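Local coordinates for protein Asp/Glu-specific dipeptidyl-peptidase (Flavobacterium psychrophilum, PDB 5JXF) that removes dipeptides from the N-terminus of oligopeptides as a serine peptidase of family S46, with strict specificity for Asp or Glu at P1, at residues M49-T52 with E53-L57; F408-V411 with V412-T416. One frame throughout, in Å; residues are numbered along the deposited sequence.

Contact 1: M49-T52 with E53-L57; sequences MNET and EMKNL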
loop_
_atom_site.group_PDB
_atom_site.type_symbol
_atom_site.label_atom_id
_atom_site.label_comp_id
_atom_site.label_asym_id
_atom_site.label_seq_id
_atom_site.Cartn_x
_atom_site.Cartn_y
_atom_site.Cartn_z
ATOM N N MET A 49 -9.296 39.688 -5.652
ATOM C CA MET A 49 -9.284 38.576 -4.712
ATOM C C MET A 49 -8.114 37.622 -4.946
ATOM O O MET A 49 -7.323 37.357 -4.039
ATOM C CB MET A 49 -10.607 37.812 -4.795
ATOM C CG MET A 49 -10.583 36.475 -4.067
ATOM S SD MET A 49 -11.908 35.375 -4.587
ATOM C CE MET A 49 -11.816 35.535 -6.374
ATOM N N ASN A 50 -8.000 37.128 -6.173
ATOM C CA ASN A 50 -6.954 36.181 -6.543
ATOM C C ASN A 50 -5.532 36.656 -6.258
ATOM O O ASN A 50 -4.740 35.952 -5.608
ATOM C CB ASN A 50 -7.092 35.838 -8.020
ATOM C CG ASN A 50 -8.317 35.014 -8.296
ATOM O OD1 ASN A 50 -9.071 35.295 -9.217
ATOM N ND2 ASN A 50 -8.524 33.988 -7.490
ATOM N N GLU A 51 -5.218 37.852 -6.736
ATOM C CA GLU A 51 -3.876 38.416 -6.578
ATOM C C GLU A 51 -3.489 38.607 -5.107
ATOM O O GLU A 51 -2.366 38.293 -4.716
ATOM C CB GLU A 51 -3.773 39.752 -7.326
ATOM C CG GLU A 51 -2.358 40.286 -7.438
ATOM C CD GLU A 51 -2.248 41.443 -8.419
ATOM O OE1 GLU A 51 -3.292 41.857 -8.975
ATOM O OE2 GLU A 51 -1.115 41.922 -8.635
ATOM N N THR A 52 -4.411 39.138 -4.308
ATOM C CA THR A 52 -4.234 39.205 -2.858
ATOM C C THR A 52 -3.879 37.829 -2.301
ATOM O O THR A 52 -2.882 37.693 -1.590
ATOM C CB THR A 52 -5.491 39.740 -2.148
ATOM O OG1 THR A 52 -5.726 41.087 -2.558
ATOM C CG2 THR A 52 -5.307 39.727 -0.644
ATOM N N GLU A 53 -4.664 36.811 -2.651
ATOM C CA GLU A 53 -4.390 35.454 -2.178
ATOM C C GLU A 53 -3.010 34.943 -2.595
ATOM O O GLU A 53 -2.320 34.281 -1.809
ATOM C CB GLU A 53 -5.456 34.479 -2.678
ATOM C CG GLU A 53 -6.815 34.620 -2.014
ATOM C CD GLU A 53 -7.780 33.514 -2.418
ATOM O OE1 GLU A 53 -7.374 32.615 -3.186
ATOM O OE2 GLU A 53 -8.943 33.533 -1.959
ATOM N N MET A 54 -2.593 35.252 -3.819
ATOM C CA MET A 54 -1.314 34.751 -4.304
ATOM C C MET A 54 -0.132 35.431 -3.588
ATOM O O MET A 54 0.808 34.743 -3.149
ATOM C CB MET A 54 -1.208 34.921 -5.822
ATOM C CG MET A 54 -2.356 34.287 -6.608
ATOM S SD MET A 54 -2.274 34.551 -8.400
ATOM C CE MET A 54 -3.988 34.552 -8.819
ATOM N N LYS A 55 -0.193 36.756 -3.442
ATOM C CA LYS A 55 0.872 37.529 -2.797
ATOM C C LYS A 55 1.035 37.156 -1.326
ATOM O O LYS A 55 2.144 37.070 -0.780
ATOM C CB LYS A 55 0.586 39.032 -2.936
ATOM C CG LYS A 55 0.790 39.542 -4.338
ATOM C CD LYS A 55 0.649 41.033 -4.441
ATOM C CE LYS A 55 0.858 41.467 -5.882
ATOM N NZ LYS A 55 2.156 40.954 -6.417
ATOM N N ASN A 56 -0.112 36.984 -0.696
ATOM C CA ASN A 56 -0.256 36.378 0.620
ATOM C C ASN A 56 0.423 35.003 0.726
ATOM O O ASN A 56 1.014 34.693 1.764
ATOM C CB ASN A 56 -1.754 36.349 0.904
ATOM C CG ASN A 56 -2.209 37.532 1.735
ATOM O OD1 ASN A 56 -3.430 37.784 1.873
ATOM N ND2 ASN A 56 -1.253 38.061 2.537
ATOM N N LEU A 57 0.373 34.202 -0.342
ATOM C CA LEU A 57 1.127 32.936 -0.390
ATOM C C LEU A 57 2.615 33.118 -0.711
ATOM O O LEU A 57 3.409 32.187 -0.542
ATOM C CB LEU A 57 0.515 31.990 -1.419
ATOM C CG LEU A 57 -0.823 31.387 -1.001
ATOM C CD1 LEU A 57 -1.495 30.714 -2.170
ATOM C CD2 LEU A 57 -0.603 30.391 0.147
#
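Glu-53 lies beside Met-49 along the first turn of the helix, both side chains pointing the same way. Its CG sits beside its own backbone N (chi1 -72°), which brings that methylene to 3.4 Å from Met-49 O. The same oxygen accepts the backbone bond from Glu-53 N at 3.0 Å. Further out the chain is extended, and Glu-53 OE2 comes within 4.0 Å of Met-49 CG. Outside the turn, Arg-576 forms a salt bridge with the Glu-53 carboxylate, and the hydroxyl of Tyr-589 is hydrogen-bonded to both Glu-53 OE1 and Asn-50 ND2.

Thr-52 runs alongside Asn-56, and Thr-52 CG2 touches Asn-56 OD1 at 3.7 Å. Glu-51 and Lys-55 also lie side by side. Here the methylene does the touching: Lys-55 CE is 3.4 Å from Glu-51 OE2, while Lys-55 NZ stays 4.1 Å from that oxygen, beyond a salt bridge. The ammonium bonds instead to Ile-61 O. On the buried side Met-54 CE packs on Asn-50 CB at 3.5 Å. These i to i+4 pairs and their backbone bonds are those of a regular alpha helix, here set against strands 279-284 and 586-591.

Contact 2: F408-V411 with V412-T416; sequences FNEV and VVKNT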
loop_
_atom_site.group_PDB
_atom_site.type_symbol
_atom_site.label_atom_id
_atom_site.label_comp_id
_atom_site.label_asym_id
_atom_site.label_seq_id
_atom_site.Cartn_x
_atom_site.Cartn_y
_atom_site.Cartn_z
ATOM N N PHE A 408 -23.719 1.206 -24.048
ATOM C CA PHE A 408 -23.579 1.289 -25.506
ATOM C C PHE A 408 -22.289 2.004 -25.936
ATOM O O PHE A 408 -21.524 1.472 -26.742
ATOM C CB PHE A 408 -24.783 1.984 -26.142
ATOM C CG PHE A 408 -24.668 2.116 -27.630
ATOM C CD1 PHE A 408 -25.007 1.060 -28.458
ATOM C CD2 PHE A 408 -24.198 3.294 -28.206
ATOM C CE1 PHE A 408 -24.893 1.177 -29.838
ATOM C CE2 PHE A 408 -24.077 3.414 -29.578
ATOM C CZ PHE A 408 -24.424 2.351 -30.393
ATOM N N ASN A 409 -22.055 3.210 -25.425
ATOM C CA ASN A 409 -20.801 3.913 -25.698
ATOM C C ASN A 409 -19.544 3.103 -25.338
ATOM O O ASN A 409 -18.558 3.116 -26.082
ATOM C CB ASN A 409 -20.733 5.239 -24.935
ATOM C CG ASN A 409 -21.822 6.193 -25.322
ATOM O OD1 ASN A 409 -22.302 6.189 -26.457
ATOM N ND2 ASN A 409 -22.213 7.042 -24.379
ATOM N N GLU A 410 -19.567 2.422 -24.192
ATOM C CA GLU A 410 -18.349 1.765 -23.718
ATOM C C GLU A 410 -18.073 0.504 -24.516
ATOM O O GLU A 410 -16.921 0.171 -24.780
ATOM C CB GLU A 410 -18.433 1.442 -22.219
ATOM C CG GLU A 410 -18.186 2.648 -21.311
ATOM C CD GLU A 410 -16.724 3.108 -21.282
ATOM O OE1 GLU A 410 -15.808 2.254 -21.304
ATOM O OE2 GLU A 410 -16.486 4.334 -21.234
ATOM N N VAL A 411 -19.130 -0.179 -24.931
ATOM C CA VAL A 411 -18.960 -1.496 -25.524
ATOM C C VAL A 411 -18.878 -1.432 -27.043
ATOM O O VAL A 411 -18.057 -2.113 -27.659
ATOM C CB VAL A 411 -20.093 -2.443 -25.095
ATOM C CG1 VAL A 411 -20.084 -3.711 -25.931
ATOM C CG2 VAL A 411 -19.960 -2.772 -23.606
ATOM N N VAL A 412 -19.708 -0.595 -27.649
ATOM C CA VAL A 412 -19.748 -0.509 -29.102
ATOM C C VAL A 412 -18.834 0.596 -29.646
ATOM O O VAL A 412 -18.120 0.388 -30.629
ATOM C CB VAL A 412 -21.188 -0.283 -29.589
ATOM C CG1 VAL A 412 -21.226 -0.116 -31.098
ATOM C CG2 VAL A 412 -22.067 -1.441 -29.151
ATOM N N VAL A 413 -18.833 1.754 -28.992
ATOM C CA VAL A 413 -18.094 2.914 -29.488
ATOM C C VAL A 413 -16.598 2.933 -29.120
ATOM O O VAL A 413 -15.752 3.314 -29.939
ATOM C CB VAL A 413 -18.737 4.220 -28.974
ATOM C CG1 VAL A 413 -17.968 5.439 -29.472
ATOM C CG2 VAL A 413 -20.195 4.290 -29.394
ATOM N N LYS A 414 -16.262 2.520 -27.902
ATOM C CA LYS A 414 -14.915 2.758 -27.394
ATOM C C LYS A 414 -14.029 1.509 -27.217
ATOM O O LYS A 414 -12.889 1.510 -27.674
ATOM C CB LYS A 414 -15.012 3.533 -26.073
ATOM C CG LYS A 414 -15.935 4.748 -26.197
ATOM C CD LYS A 414 -15.636 5.882 -25.214
ATOM C CE LYS A 414 -16.465 7.124 -25.596
ATOM N NZ LYS A 414 -16.717 8.084 -24.484
ATOM N N ASN A 415 -14.524 0.449 -26.582
ATOM C CA ASN A 415 -13.620 -0.643 -26.195
ATOM C C ASN A 415 -13.469 -1.809 -27.175
ATOM O O ASN A 415 -12.409 -2.434 -27.238
ATOM C CB ASN A 415 -14.043 -1.200 -24.849
ATOM C CG ASN A 415 -13.829 -0.224 -23.730
ATOM O OD1 ASN A 415 -12.779 -0.225 -23.086
ATOM N ND2 ASN A 415 -14.824 0.615 -23.477
ATOM N N THR A 416 -14.531 -2.126 -27.908
ATOM C CA THR A 416 -14.466 -3.158 -28.940
ATOM C C THR A 416 -14.219 -2.521 -30.301
ATOM O O THR A 416 -15.103 -1.854 -30.854
ATOM C CB THR A 416 -15.744 -3.974 -29.008
ATOM O OG1 THR A 416 -16.168 -4.314 -27.682
ATOM C CG2 THR A 416 -15.510 -5.229 -29.824
#
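Asn-415 reaches back to Glu-410 with its side-chain amide. Asn-415 ND2 bonds to Glu-410 OE1 at 2.9 Å. That oxygen lies close to the amide plane, 14° out of it. It is, however, approached from above its own carboxylate plane, and the two flat groups are turned 48° apart. A bend at chi2 (-72°) curls the Glu-410 chain back to meet the amide. Asn-415 ND2 also lies 2.5 Å from Glu-410 O, too short to be taken at face value. Glu-410 O accepts a backbone bond from Asn-415 N. This i to i+5 bond marks a wider pi-type turn near the end of helix 386-415. Asn-409 O, in the same turn, receives only weak bonds from Val-413 N and Lys-414 N. Thr-416, just before helix 417-435, donates from OG1 to Val-411 O at 2.9 Å.

At the other end, Val-412 CB lies over one face of the Phe-408 ring, a CH-pi contact 4.2 Å from the centroid. Val-413 CG2 meets Phe-408 CE2 at 4.0 Å. Beyond this shell, Arg-313 of helix 295-325 forms a salt bridge with Glu-410 OE1, which is consistent with a charged carboxylate. Tyr-542 stacks on the Phe-408 ring, and Tyr-423 of helix 417-435 meets it edge-to-face.

How the contacts relate
Contact 1 and contact 2 do not touch. Their centres are 45 Å apart, their nearest atoms about 32 Å, and they lie on opposite sides of the chain's centre. Contact 1 comes first in the chain, in the short helix 49-57. Contact 2 lies at the end of the long helix 386-415, among other helices. Strands 279-284 and 586-591, next to contact 1, belong to the eight-stranded sheet that also holds strand 673-680, which carries pocket residues Phe-678, Asp-679 and Arg-680. Neither contact is part of the probable charge relay or of the dipeptide pocket. The Asn-415 side chain is about 13 Å from the bound arginine, too far to touch it.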